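Local atomic coordinates of DNA-binding protein reb1 (PDB entry 5EYB), a protein that binds specific sites in ribosomal DNA and upstream of RNA polymerase II genes, and takes part in terminating RNA polymerase I transcription. Residues L59-M64 against R70-H75; I106-V111 against R163-F168; V288-R293 against I328-M333. One frame throughout, in Å; residues are numbered along the deposited sequence. Where two conformers were deposited one is given.

Interaction 1 (L59-M64 against R70-H75); sequences LLVQEM and RTILRH. With nucleotides of chain B.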
loop_
_atom_site.group_PDB
_atom_site.type_symbol
_atom_site.label_atom_id
_atom_site.label_comp_id
_atom_site.label_asym_id
_atom_site.label_seq_id
_atom_site.Cartn_x
_atom_site.Cartn_y
_atom_site.Cartn_z
ATOM N N LEU A 59 -15.700 20.829 -9.649
ATOM C CA LEU A 59 -17.033 20.296 -9.391
ATOM C C LEU A 59 -16.959 18.827 -8.989
ATOM O O LEU A 59 -17.587 18.408 -8.016
ATOM C CB LEU A 59 -17.928 20.470 -10.623
ATOM C CG LEU A 59 -19.336 19.870 -10.605
ATOM C CD1 LEU A 59 -20.291 20.797 -11.321
ATOM C CD2 LEU A 59 -19.364 18.495 -11.261
ATOM N N LEU A 60 -16.191 18.054 -9.754
ATOM C CA LEU A 60 -16.007 16.629 -9.490
ATOM C C LEU A 60 -15.478 16.381 -8.085
ATOM O O LEU A 60 -15.964 15.498 -7.376
ATOM C CB LEU A 60 -15.053 16.018 -10.517
ATOM C CG LEU A 60 -15.529 16.033 -11.967
ATOM C CD1 LEU A 60 -14.480 15.413 -12.870
ATOM C CD2 LEU A 60 -16.857 15.307 -12.099
ATOM N N VAL A 61 -14.479 17.166 -7.691
ATOM C CA VAL A 61 -13.883 17.052 -6.368
ATOM C C VAL A 61 -14.943 17.245 -5.293
ATOM O O VAL A 61 -14.977 16.517 -4.299
ATOM C CB VAL A 61 -12.752 18.077 -6.164
ATOM C CG1 VAL A 61 -12.211 17.999 -4.745
ATOM C CG2 VAL A 61 -11.639 17.843 -7.172
ATOM N N GLN A 62 -15.818 18.220 -5.508
ATOM C CA GLN A 62 -16.901 18.493 -4.574
ATOM C C GLN A 62 -17.989 17.429 -4.669
ATOM O O GLN A 62 -18.573 17.033 -3.659
ATOM C CB GLN A 62 -17.495 19.877 -4.838
ATOM C CG GLN A 62 -18.723 20.186 -4.007
ATOM C CD GLN A 62 -19.441 21.429 -4.476
ATOM O OE1 GLN A 62 -20.651 21.413 -4.695
ATOM N NE2 GLN A 62 -18.698 22.519 -4.634
ATOM N N GLU A 63 -18.251 16.964 -5.887
ATOM C CA GLU A 63 -19.320 16.001 -6.125
ATOM C C GLU A 63 -18.913 14.573 -5.771
ATOM O O GLU A 63 -19.766 13.708 -5.584
ATOM C CB GLU A 63 -19.773 16.064 -7.585
ATOM C CG GLU A 63 -20.532 17.331 -7.951
ATOM C CD GLU A 63 -21.935 17.356 -7.381
ATOM O OE1 GLU A 63 -22.098 17.749 -6.205
ATOM O OE2 GLU A 63 -22.875 16.982 -8.114
ATOM N N MET A 64 -17.612 14.325 -5.677
ATOM C CA MET A 64 -17.124 13.001 -5.308
ATOM C C MET A 64 -16.179 13.066 -4.111
ATOM O O MET A 64 -14.988 12.790 -4.242
ATOM C CB MET A 64 -16.427 12.342 -6.500
ATOM C CG MET A 64 -17.373 11.977 -7.634
ATOM S SD MET A 64 -16.551 11.176 -9.024
ATOM C CE MET A 64 -15.874 12.589 -9.879
ATOM N N ARG A 70 -6.321 14.292 -6.877
ATOM C CA ARG A 70 -5.269 13.536 -7.554
ATOM C C ARG A 70 -5.807 12.238 -8.152
ATOM O O ARG A 70 -5.488 11.895 -9.291
ATOM C CB ARG A 70 -4.112 13.243 -6.587
ATOM C CG ARG A 70 -3.040 12.267 -7.102
ATOM C CD ARG A 70 -2.382 12.727 -8.407
ATOM N NE ARG A 70 -1.249 11.880 -8.790
ATOM C CZ ARG A 70 -0.651 11.916 -9.980
ATOM N NH1 ARG A 70 -1.080 12.754 -10.912
ATOM N NH2 ARG A 70 0.371 11.113 -10.243
ATOM N N THR A 71 -6.622 11.523 -7.387
ATOM C CA THR A 71 -7.137 10.244 -7.859
ATOM C C THR A 71 -8.301 10.425 -8.834
ATOM O O THR A 71 -8.513 9.583 -9.705
ATOM C CB THR A 71 -7.586 9.349 -6.695
ATOM O OG1 THR A 71 -7.980 8.068 -7.197
ATOM C CG2 THR A 71 -8.753 9.960 -6.004
ATOM N N ILE A 72 -9.051 11.517 -8.698
ATOM C CA ILE A 72 -10.124 11.806 -9.643
ATOM C C ILE A 72 -9.522 12.115 -11.008
ATOM O O ILE A 72 -10.019 11.660 -12.036
ATOM C CB ILE A 72 -11.009 12.983 -9.179
ATOM C CG1 ILE A 72 -11.888 12.556 -8.004
ATOM C CG2 ILE A 72 -11.897 13.466 -10.313
ATOM C CD1 ILE A 72 -12.746 13.667 -7.452
ATOM N N LEU A 73 -8.435 12.878 -11.006
ATOM C CA LEU A 73 -7.738 13.215 -12.239
ATOM C C LEU A 73 -7.137 11.975 -12.889
ATOM O O LEU A 73 -7.145 11.843 -14.111
ATOM C CB LEU A 73 -6.641 14.246 -11.977
ATOM C CG LEU A 73 -7.106 15.670 -11.685
ATOM C CD1 LEU A 73 -5.908 16.595 -11.563
ATOM C CD2 LEU A 73 -8.060 16.156 -12.765
ATOM N N ARG A 74 -6.614 11.072 -12.065
ATOM C CA ARG A 74 -6.032 9.832 -12.566
ATOM C C ARG A 74 -7.074 9.007 -13.312
ATOM O O ARG A 74 -6.805 8.484 -14.391
ATOM C CB ARG A 74 -5.435 9.010 -11.425
ATOM C CG ARG A 74 -4.078 9.492 -10.942
ATOM C CD ARG A 74 -3.587 8.629 -9.790
ATOM N NE ARG A 74 -2.317 9.095 -9.242
ATOM C CZ ARG A 74 -1.671 8.490 -8.251
ATOM N NH1 ARG A 74 -2.178 7.396 -7.702
ATOM N NH2 ARG A 74 -0.520 8.975 -7.810
ATOM N N HIS A 75 -8.255 8.890 -12.742
ATOM C CA HIS A 75 -9.372 8.267 -13.417
ATOM C C HIS A 75 -9.851 9.032 -14.616
ATOM O O HIS A 75 -10.260 8.450 -15.575
ATOM C CB HIS A 75 -10.517 8.013 -12.457
ATOM C CG HIS A 75 -10.225 6.953 -11.459
ATOM N ND1 HIS A 75 -11.059 5.890 -11.239
ATOM C CD2 HIS A 75 -9.176 6.784 -10.634
ATOM C CE1 HIS A 75 -10.540 5.109 -10.319
ATOM N NE2 HIS A 75 -9.399 5.632 -9.931
ATOM P P DA B 17 -7.467 4.375 -6.896
ATOM O OP1 DA B 17 -8.922 4.408 -7.159
ATOM O OP2 DA B 17 -6.528 5.054 -7.815
ATOM O "O5'" DA B 17 -7.223 4.944 -5.430
ATOM C "C5'" DA B 17 -7.974 4.431 -4.353
ATOM C "C4'" DA B 17 -7.649 5.175 -3.079
ATOM O "O4'" DA B 17 -6.326 4.802 -2.627
ATOM C "C3'" DA B 17 -7.656 6.698 -3.199
ATOM O "O3'" DA B 17 -8.353 7.245 -2.093
ATOM C "C2'" DA B 17 -6.169 7.071 -3.189
ATOM C "C1'" DA B 17 -5.566 5.956 -2.351
ATOM N N9 DA B 17 -4.172 5.660 -2.673
ATOM C C8 DA B 17 -3.625 5.504 -3.919
ATOM N N7 DA B 17 -2.341 5.223 -3.903
ATOM C C5 DA B 17 -2.027 5.181 -2.553
ATOM C C6 DA B 17 -0.822 4.933 -1.860
ATOM N N6 DA B 17 0.337 4.664 -2.468
ATOM N N1 DA B 17 -0.858 4.965 -0.514
ATOM C C2 DA B 17 -2.021 5.232 0.094
ATOM N N3 DA B 17 -3.214 5.482 -0.447
ATOM C C4 DA B 17 -3.148 5.442 -1.783
ATOM P P DT B 18 -8.487 8.832 -1.904
ATOM O OP1 DT B 18 -9.800 9.094 -1.276
ATOM O OP2 DT B 18 -8.135 9.508 -3.158
ATOM O "O5'" DT B 18 -7.321 9.170 -0.874
ATOM C "C5'" DT B 18 -6.998 8.242 0.140
ATOM C "C4'" DT B 18 -5.864 8.763 0.996
ATOM O "O4'" DT B 18 -4.600 8.240 0.511
ATOM C "C3'" DT B 18 -5.719 10.285 1.012
ATOM O "O3'" DT B 18 -5.535 10.717 2.338
ATOM C "C2'" DT B 18 -4.469 10.525 0.167
ATOM C "C1'" DT B 18 -3.660 9.283 0.477
ATOM N N1 DT B 18 -2.639 8.964 -0.555
ATOM C C2 DT B 18 -1.377 8.585 -0.158
ATOM O O2 DT B 18 -1.041 8.490 1.012
ATOM N N3 DT B 18 -0.512 8.316 -1.186
ATOM C C4 DT B 18 -0.779 8.387 -2.542
ATOM O O4 DT B 18 0.066 8.125 -3.393
ATOM C C5 DT B 18 -2.120 8.793 -2.887
ATOM C C7 DT B 18 -2.524 8.906 -4.327
ATOM C C6 DT B 18 -2.975 9.058 -1.890
#

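Interaction 2 (I106-V111 against R163-F168); sequences IISQEV and RAYNPF. With nucleotides of chain C.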
loop_
_atom_site.group_PDB
_atom_site.type_symbol
_atom_site.label_atom_id
_atom_site.label_comp_id
_atom_site.label_asym_id
_atom_site.label_seq_id
_atom_site.Cartn_x
_atom_site.Cartn_y
_atom_site.Cartn_z
ATOM N N ILE A 106 -23.292 -7.359 -11.248
ATOM C CA ILE A 106 -23.985 -8.644 -11.260
ATOM C C ILE A 106 -24.304 -9.105 -9.841
ATOM O O ILE A 106 -25.405 -9.588 -9.567
ATOM C CB ILE A 106 -23.149 -9.729 -11.971
ATOM C CG1 ILE A 106 -23.008 -9.406 -13.459
ATOM C CG2 ILE A 106 -23.779 -11.101 -11.795
ATOM C CD1 ILE A 106 -22.184 -10.417 -14.222
ATOM N N ILE A 107 -23.336 -8.953 -8.941
ATOM C CA ILE A 107 -23.530 -9.323 -7.546
ATOM C C ILE A 107 -24.640 -8.484 -6.932
ATOM O O ILE A 107 -25.569 -9.013 -6.321
ATOM C CB ILE A 107 -22.243 -9.146 -6.722
ATOM C CG1 ILE A 107 -21.147 -10.080 -7.234
ATOM C CG2 ILE A 107 -22.516 -9.416 -5.246
ATOM C CD1 ILE A 107 -19.820 -9.909 -6.534
ATOM N N SER A 108 -24.539 -7.172 -7.117
ATOM C CA SER A 108 -25.527 -6.236 -6.600
ATOM C C SER A 108 -26.916 -6.511 -7.166
ATOM O O SER A 108 -27.919 -6.272 -6.499
ATOM C CB SER A 108 -25.108 -4.798 -6.912
ATOM O OG SER A 108 -26.020 -3.866 -6.357
ATOM N N GLN A 109 -26.976 -7.016 -8.395
ATOM C CA GLN A 109 -28.251 -7.374 -9.004
ATOM C C GLN A 109 -28.802 -8.666 -8.401
ATOM O O GLN A 109 -29.998 -8.778 -8.138
ATOM C CB GLN A 109 -28.108 -7.520 -10.521
ATOM N N GLU A 110 -27.922 -9.636 -8.179
ATOM C CA GLU A 110 -28.320 -10.910 -7.590
ATOM C C GLU A 110 -28.768 -10.747 -6.143
ATOM O O GLU A 110 -29.767 -11.335 -5.726
ATOM C CB GLU A 110 -27.173 -11.918 -7.669
ATOM C CG GLU A 110 -26.914 -12.450 -9.063
ATOM C CD GLU A 110 -28.041 -13.326 -9.568
ATOM O OE1 GLU A 110 -28.300 -14.383 -8.952
ATOM O OE2 GLU A 110 -28.671 -12.955 -10.581
ATOM N N VAL A 111 -28.024 -9.951 -5.378
ATOM C CA VAL A 111 -28.367 -9.700 -3.981
ATOM C C VAL A 111 -29.697 -8.967 -3.876
ATOM O O VAL A 111 -30.540 -9.306 -3.043
ATOM C CB VAL A 111 -27.278 -8.882 -3.259
ATOM C CG1 VAL A 111 -27.753 -8.460 -1.873
ATOM C CG2 VAL A 111 -25.993 -9.691 -3.155
ATOM N N ARG A 163 -17.293 -9.703 2.705
ATOM C CA ARG A 163 -16.642 -8.440 3.014
ATOM C C ARG A 163 -17.526 -7.265 2.603
ATOM O O ARG A 163 -17.609 -6.265 3.315
ATOM C CB ARG A 163 -15.278 -8.353 2.325
ATOM C CG ARG A 163 -14.411 -7.205 2.813
ATOM C CD ARG A 163 -12.946 -7.398 2.443
ATOM N NE ARG A 163 -12.291 -8.441 3.234
ATOM C CZ ARG A 163 -12.076 -9.683 2.809
ATOM N NH1 ARG A 163 -12.463 -10.049 1.594
ATOM N NH2 ARG A 163 -11.472 -10.563 3.598
ATOM N N ALA A 164 -18.203 -7.405 1.467
ATOM C CA ALA A 164 -19.025 -6.329 0.920
ATOM C C ALA A 164 -20.373 -6.235 1.619
ATOM O O ALA A 164 -20.980 -5.166 1.666
ATOM C CB ALA A 164 -19.227 -6.525 -0.575
ATOM N N TYR A 165 -20.843 -7.359 2.150
ATOM C CA TYR A 165 -22.120 -7.397 2.855
ATOM C C TYR A 165 -21.939 -7.933 4.266
ATOM O O TYR A 165 -21.974 -9.140 4.494
ATOM C CB TYR A 165 -23.136 -8.244 2.088
ATOM C CG TYR A 165 -23.438 -7.709 0.709
ATOM C CD1 TYR A 165 -22.671 -8.086 -0.386
ATOM C CD2 TYR A 165 -24.483 -6.819 0.503
ATOM C CE1 TYR A 165 -22.938 -7.591 -1.649
ATOM C CE2 TYR A 165 -24.759 -6.321 -0.756
ATOM C CZ TYR A 165 -23.983 -6.710 -1.828
ATOM O OH TYR A 165 -24.256 -6.217 -3.083
ATOM N N ASN A 166 -21.746 -7.018 5.208
ATOM C CA ASN A 166 -21.510 -7.373 6.596
ATOM C C ASN A 166 -22.408 -6.558 7.517
ATOM O O ASN A 166 -22.842 -5.468 7.149
ATOM C CB ASN A 166 -20.036 -7.161 6.952
ATOM C CG ASN A 166 -19.591 -5.729 6.751
ATOM O OD1 ASN A 166 -19.649 -4.911 7.671
ATOM N ND2 ASN A 166 -19.144 -5.414 5.540
ATOM N N PRO A 167 -22.701 -7.092 8.714
ATOM C CA PRO A 167 -23.549 -6.402 9.692
ATOM C C PRO A 167 -22.768 -5.427 10.570
ATOM O O PRO A 167 -23.366 -4.664 11.328
ATOM C CB PRO A 167 -24.108 -7.552 10.527
ATOM C CG PRO A 167 -23.005 -8.552 10.523
ATOM C CD PRO A 167 -22.364 -8.457 9.158
ATOM N N PHE A 168 -21.444 -5.463 10.467
ATOM C CA PHE A 168 -20.586 -4.613 11.281
ATOM C C PHE A 168 -20.531 -3.199 10.715
ATOM O O PHE A 168 -20.901 -2.968 9.565
ATOM C CB PHE A 168 -19.181 -5.207 11.371
ATOM C CG PHE A 168 -19.168 -6.688 11.640
ATOM C CD1 PHE A 168 -19.334 -7.176 12.926
ATOM C CD2 PHE A 168 -18.994 -7.593 10.604
ATOM C CE1 PHE A 168 -19.325 -8.539 13.177
ATOM C CE2 PHE A 168 -18.984 -8.959 10.849
ATOM C CZ PHE A 168 -19.149 -9.431 12.137
ATOM P P DC C 16 -12.310 -7.769 -2.436
ATOM O OP1 DC C 16 -13.112 -7.728 -3.676
ATOM O OP2 DC C 16 -12.922 -8.244 -1.175
ATOM O "O5'" DC C 16 -11.024 -8.669 -2.699
ATOM C "C5'" DC C 16 -10.114 -8.318 -3.714
ATOM C "C4'" DC C 16 -8.954 -9.285 -3.719
ATOM O "O4'" DC C 16 -8.170 -9.093 -2.512
ATOM C "C3'" DC C 16 -9.363 -10.763 -3.735
ATOM O "O3'" DC C 16 -8.615 -11.478 -4.694
ATOM C "C2'" DC C 16 -9.041 -11.240 -2.328
ATOM C "C1'" DC C 16 -7.873 -10.349 -1.956
ATOM N N1 DC C 16 -7.717 -10.201 -0.498
ATOM C C2 DC C 16 -6.570 -10.693 0.127
ATOM O O2 DC C 16 -5.692 -11.220 -0.562
ATOM N N3 DC C 16 -6.451 -10.566 1.470
ATOM C C4 DC C 16 -7.427 -9.988 2.174
ATOM N N4 DC C 16 -7.269 -9.882 3.498
ATOM C C5 DC C 16 -8.607 -9.494 1.553
ATOM C C6 DC C 16 -8.713 -9.629 0.229
#

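Interaction 3 (V288-R293 against I328-M333); sequences VWLLER and INLKKM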
loop_
_atom_site.group_PDB
_atom_site.type_symbol
_atom_site.label_atom_id
_atom_site.label_comp_id
_atom_site.label_asym_id
_atom_site.label_seq_id
_atom_site.Cartn_x
_atom_site.Cartn_y
_atom_site.Cartn_z
ATOM N N VAL A 288 35.671 4.092 -2.694
ATOM C CA VAL A 288 36.528 5.121 -2.113
ATOM C C VAL A 288 35.774 6.432 -1.931
ATOM O O VAL A 288 35.778 7.013 -0.846
ATOM C CB VAL A 288 37.771 5.384 -2.983
ATOM C CG1 VAL A 288 38.535 6.588 -2.460
ATOM C CG2 VAL A 288 38.662 4.157 -3.022
ATOM N N TRP A 289 35.128 6.886 -3.000
ATOM C CA TRP A 289 34.378 8.135 -2.974
ATOM C C TRP A 289 33.322 8.126 -1.876
ATOM O O TRP A 289 33.153 9.110 -1.156
ATOM C CB TRP A 289 33.718 8.397 -4.330
ATOM C CG TRP A 289 32.849 9.619 -4.339
ATOM C CD1 TRP A 289 33.232 10.897 -4.625
ATOM C CD2 TRP A 289 31.450 9.678 -4.040
ATOM N NE1 TRP A 289 32.157 11.747 -4.526
ATOM C CE2 TRP A 289 31.051 11.022 -4.167
ATOM C CE3 TRP A 289 30.496 8.723 -3.677
ATOM C CZ2 TRP A 289 29.739 11.437 -3.945
ATOM C CZ3 TRP A 289 29.196 9.134 -3.458
ATOM C CH2 TRP A 289 28.828 10.477 -3.591
ATOM N N LEU A 290 32.620 7.004 -1.751
ATOM C CA LEU A 290 31.580 6.865 -0.740
ATOM C C LEU A 290 32.164 6.933 0.664
ATOM O O LEU A 290 31.668 7.670 1.513
ATOM C CB LEU A 290 30.819 5.555 -0.928
ATOM C CG LEU A 290 29.709 5.274 0.086
ATOM C CD1 LEU A 290 28.721 6.427 0.135
ATOM C CD2 LEU A 290 28.998 3.970 -0.239
ATOM N N LEU A 291 33.224 6.169 0.903
ATOM C CA LEU A 291 33.857 6.148 2.215
ATOM C C LEU A 291 34.509 7.489 2.545
ATOM O O LEU A 291 34.584 7.881 3.709
ATOM C CB LEU A 291 34.893 5.026 2.296
ATOM C CG LEU A 291 34.347 3.599 2.225
ATOM C CD1 LEU A 291 35.475 2.588 2.363
ATOM C CD2 LEU A 291 33.282 3.375 3.290
ATOM N N GLU A 292 34.977 8.192 1.519
ATOM C CA GLU A 292 35.576 9.506 1.721
ATOM C C GLU A 292 34.517 10.550 2.038
ATOM O O GLU A 292 34.724 11.419 2.885
ATOM C CB GLU A 292 36.381 9.931 0.493
ATOM C CG GLU A 292 37.756 9.298 0.419
ATOM C CD GLU A 292 38.517 9.699 -0.824
ATOM O OE1 GLU A 292 37.870 9.923 -1.868
ATOM O OE2 GLU A 292 39.762 9.794 -0.754
ATOM N N ARG A 293 33.381 10.463 1.357
ATOM C CA ARG A 293 32.284 11.389 1.603
ATOM C C ARG A 293 31.682 11.132 2.983
ATOM O O ARG A 293 31.218 12.055 3.649
ATOM C CB ARG A 293 31.217 11.267 0.513
ATOM N N ILE A 328 26.600 -0.595 4.499
ATOM C CA ILE A 328 26.401 -1.733 5.393
ATOM C C ILE A 328 27.298 -2.900 4.988
ATOM O O ILE A 328 27.984 -3.491 5.825
ATOM C CB ILE A 328 24.930 -2.209 5.403
ATOM C CG1 ILE A 328 23.999 -1.098 5.886
ATOM C CG2 ILE A 328 24.771 -3.435 6.290
ATOM C CD1 ILE A 328 24.265 -0.674 7.292
ATOM N N ASN A 329 27.298 -3.219 3.698
ATOM C CA ASN A 329 28.082 -4.339 3.193
ATOM C C ASN A 329 29.582 -4.081 3.275
ATOM O O ASN A 329 30.368 -5.008 3.459
ATOM C CB ASN A 329 27.686 -4.656 1.752
ATOM C CG ASN A 329 26.250 -5.126 1.635
ATOM O OD1 ASN A 329 25.448 -4.942 2.550
ATOM N ND2 ASN A 329 25.918 -5.739 0.504
ATOM N N LEU A 330 29.974 -2.818 3.141
ATOM C CA LEU A 330 31.379 -2.452 3.253
ATOM C C LEU A 330 31.870 -2.606 4.686
ATOM O O LEU A 330 32.975 -3.095 4.915
ATOM C CB LEU A 330 31.607 -1.021 2.766
ATOM C CG LEU A 330 31.571 -0.828 1.250
ATOM C CD1 LEU A 330 31.752 0.636 0.898
ATOM C CD2 LEU A 330 32.635 -1.683 0.576
ATOM N N LYS A 331 31.048 -2.190 5.647
ATOM C CA LYS A 331 31.378 -2.355 7.061
ATOM C C LYS A 331 31.550 -3.831 7.408
ATOM O O LYS A 331 32.396 -4.197 8.225
ATOM C CB LYS A 331 30.296 -1.728 7.948
ATOM C CG LYS A 331 30.403 -0.220 8.111
ATOM C CD LYS A 331 29.138 0.370 8.728
ATOM C CE LYS A 331 28.839 -0.224 10.094
ATOM N NZ LYS A 331 29.884 0.113 11.096
ATOM N N LYS A 332 30.747 -4.675 6.769
ATOM C CA LYS A 332 30.757 -6.108 7.037
ATOM C C LYS A 332 31.943 -6.824 6.382
ATOM O O LYS A 332 32.459 -7.804 6.922
ATOM C CB LYS A 332 29.439 -6.731 6.565
ATOM C CG LYS A 332 29.292 -8.218 6.866
ATOM C CD LYS A 332 28.004 -8.778 6.272
ATOM C CE LYS A 332 27.895 -10.280 6.498
ATOM N NZ LYS A 332 26.656 -10.851 5.896
ATOM N N MET A 333 32.379 -6.330 5.225
ATOM C CA MET A 333 33.408 -7.019 4.448
ATOM C C MET A 333 34.815 -6.458 4.650
ATOM O O MET A 333 35.791 -7.210 4.628
ATOM C CB MET A 333 33.057 -6.986 2.958
ATOM C CG MET A 333 31.766 -7.713 2.616
ATOM S SD MET A 333 31.672 -9.359 3.352
ATOM C CE MET A 333 30.001 -9.833 2.908
#

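Interaction 1 (L59-M64 against R70-H75)
Ile72 is the side chain that helix 69-79 pushes against the end of helix 51-63; no hydrogen bond links the two segments, and the side-chain contacts are apolar. Its CD1 reaches the backbone of the other helix, 3.7 Å from the carbonyl O of Leu60 and equally near Val61 CA. Met64 comes in on the same methyl, with its CB 4.0 Å from Ile72 CD1; its chain bends at the sulfur (chi3 -81°), which brings the terminal CE back over Ile72 at 4.1 Å from CG2. That CG2 branch, anti to the Ile72 backbone N, also meets Leu60 CB at 4.1 Å. Val61 CG2 adds a looser touch on Ile72 CD1.

Thr71, Arg74 and His75 face DNA chain B. His75 NE2 donates to OP1 of DA17 of chain B over 3.1 Å, with the phosphate at the ring edge and the N-H...O angle a bent 139°. Thr71 OG1 gives a weak hydrogen bond to OP2 of the same phosphate. On the base side, Arg74 NH1 sits 3.7 Å from the thymine methyl C7 of DT18 of chain B, a major-groove group.

Two helices joined by a short turn, the second bringing residues to the DNA, are consistent with a helix-turn-helix in the first Myb-associated domain. Tyr21 and Leu22 of helix 16-32 pack on Leu60, Phe67 of the connecting loop on Ile72, and Trp14 touches Met64 and His75.

Interaction 2 (I106-V111 against R163-F168)
Tyr165 lays its ring against Val111, Ile107 and Ser108 of helix 101-116, and it is the residue through which segment 163-168 meets that helix. Two residues before it, Arg163 serves the DNA instead: NH1 makes a weak hydrogen bond of 3.3 Å to OP2 of DC16 of chain C, while the flat guanidinium has base atom C5 of that nucleotide over the centre of one face. Tyr165 itself has left helical geometry, and its CG stands anti to the carbonyl carbon (chi1 -61°), which sends the ring across to the opposite helix. Val111 CG2 lies over one ring face in a CH-pi contact, 4.2 Å from the ring centroid of Tyr165 and 28° off the normal, and Val111 CG1 reaches CE2 of the same ring at 3.8 Å. Ile107 CG2 meets Tyr165 CE1 at 4.1 Å. Farther out, the hydroxyl OH of Tyr165 rests 3.7 Å from Ser108 CA. Replacing Tyr165 with alanine would probably cost Val111 CG2 its CH-pi contact and Ile107 its neighbour, leave Phe125 without an edge-to-face partner and open a gap between helix 101-116 and the end of helix 154-164. The side chain of Asn166 folds back, ND2 giving a weak hydrogen bond to the carbonyl O of Arg163. Pro167 then sets CG over the centre of one face of the Phe168 ring.

Within the second Myb-associated domain the contact joins these two helices, Arg163 reaching the DNA backbone. Phe125 of helix 122-129 meets Tyr165 edge-to-face and touches Val111, Phe141 of helix 136-147 packs on Val111, and Phe168 touches Pro204 of helix 204-215.

Interaction 3 (V288-R293 against I328-M333)
Leu330 reaches from helix 320-333 toward Leu291 and Leu290 of helix 284-299, and the contact is most easily told by going out along it. At CB the side chain already points at the other helix, but the nearest atom there, Leu291 CD2, is still 4.7 Å from Leu330 CB. CG lies anti to the carbonyl carbon (chi1 -75°) and stays at a similar remove. From it one branch, CD1, continues straight away from the backbone, anti to CA (chi2 178°), and this methyl does the touching. Leu330 CD1 comes to 3.9 Å from Leu291 CD2 and to 4.2 Å from Leu291 CG, so that it rests on the fork of that leucine. The remaining methyl of the fork, Leu291 CD1, is 4.5 Å from Leu330 CD1. Leu290, one residue earlier on helix 284-299, brings CD2 to a looser 4.5 Å from the same Leu330 CD1. One methyl thus faces two consecutive leucines. The meeting is purely hydrophobic and small, and with the CA atoms of Leu291 and Leu330 9.0 Å apart the backbones stay well separated.

Other helices complete the packing. Ala349, Ile350 and Phe353 of helix 342-356 touch Leu291, while Trp307 of helix 307-314 touches Leu290; Trp289, turned elsewhere, hydrogen-bonds through NE1 to Glu313. Ile328 packs on Leu228, Thr232 and Leu235 of helix 228-238. The nearest atom of the contact is about 15 Å from the DNA, so it lies away from the DNA surface. This is apolar helix-to-helix packing in the all-helical C-terminal part of the chain, which brings helices 284-299, 307-314, 320-333 and 342-356 together.

In the fold
Read from the N terminus, the three interactions come strictly in series: each closes before the next opens, with no nesting or crossing. Interaction 1 closes the tightest loop, five residues between helices 51-63 and 69-79 in the first Myb-associated domain. Interaction 2 spans 51 residues in the second and encloses helices 122-129 and 136-147; its nearest atoms lie about 17 Å from interaction 1. The chain then runs through the two Myb-type repeats before interaction 3 brings helix 320-333 back to helix 284-299, around helix 307-314. Interaction 3 lies across the chain's centre from the others, its centre 57 Å from that of interaction 2.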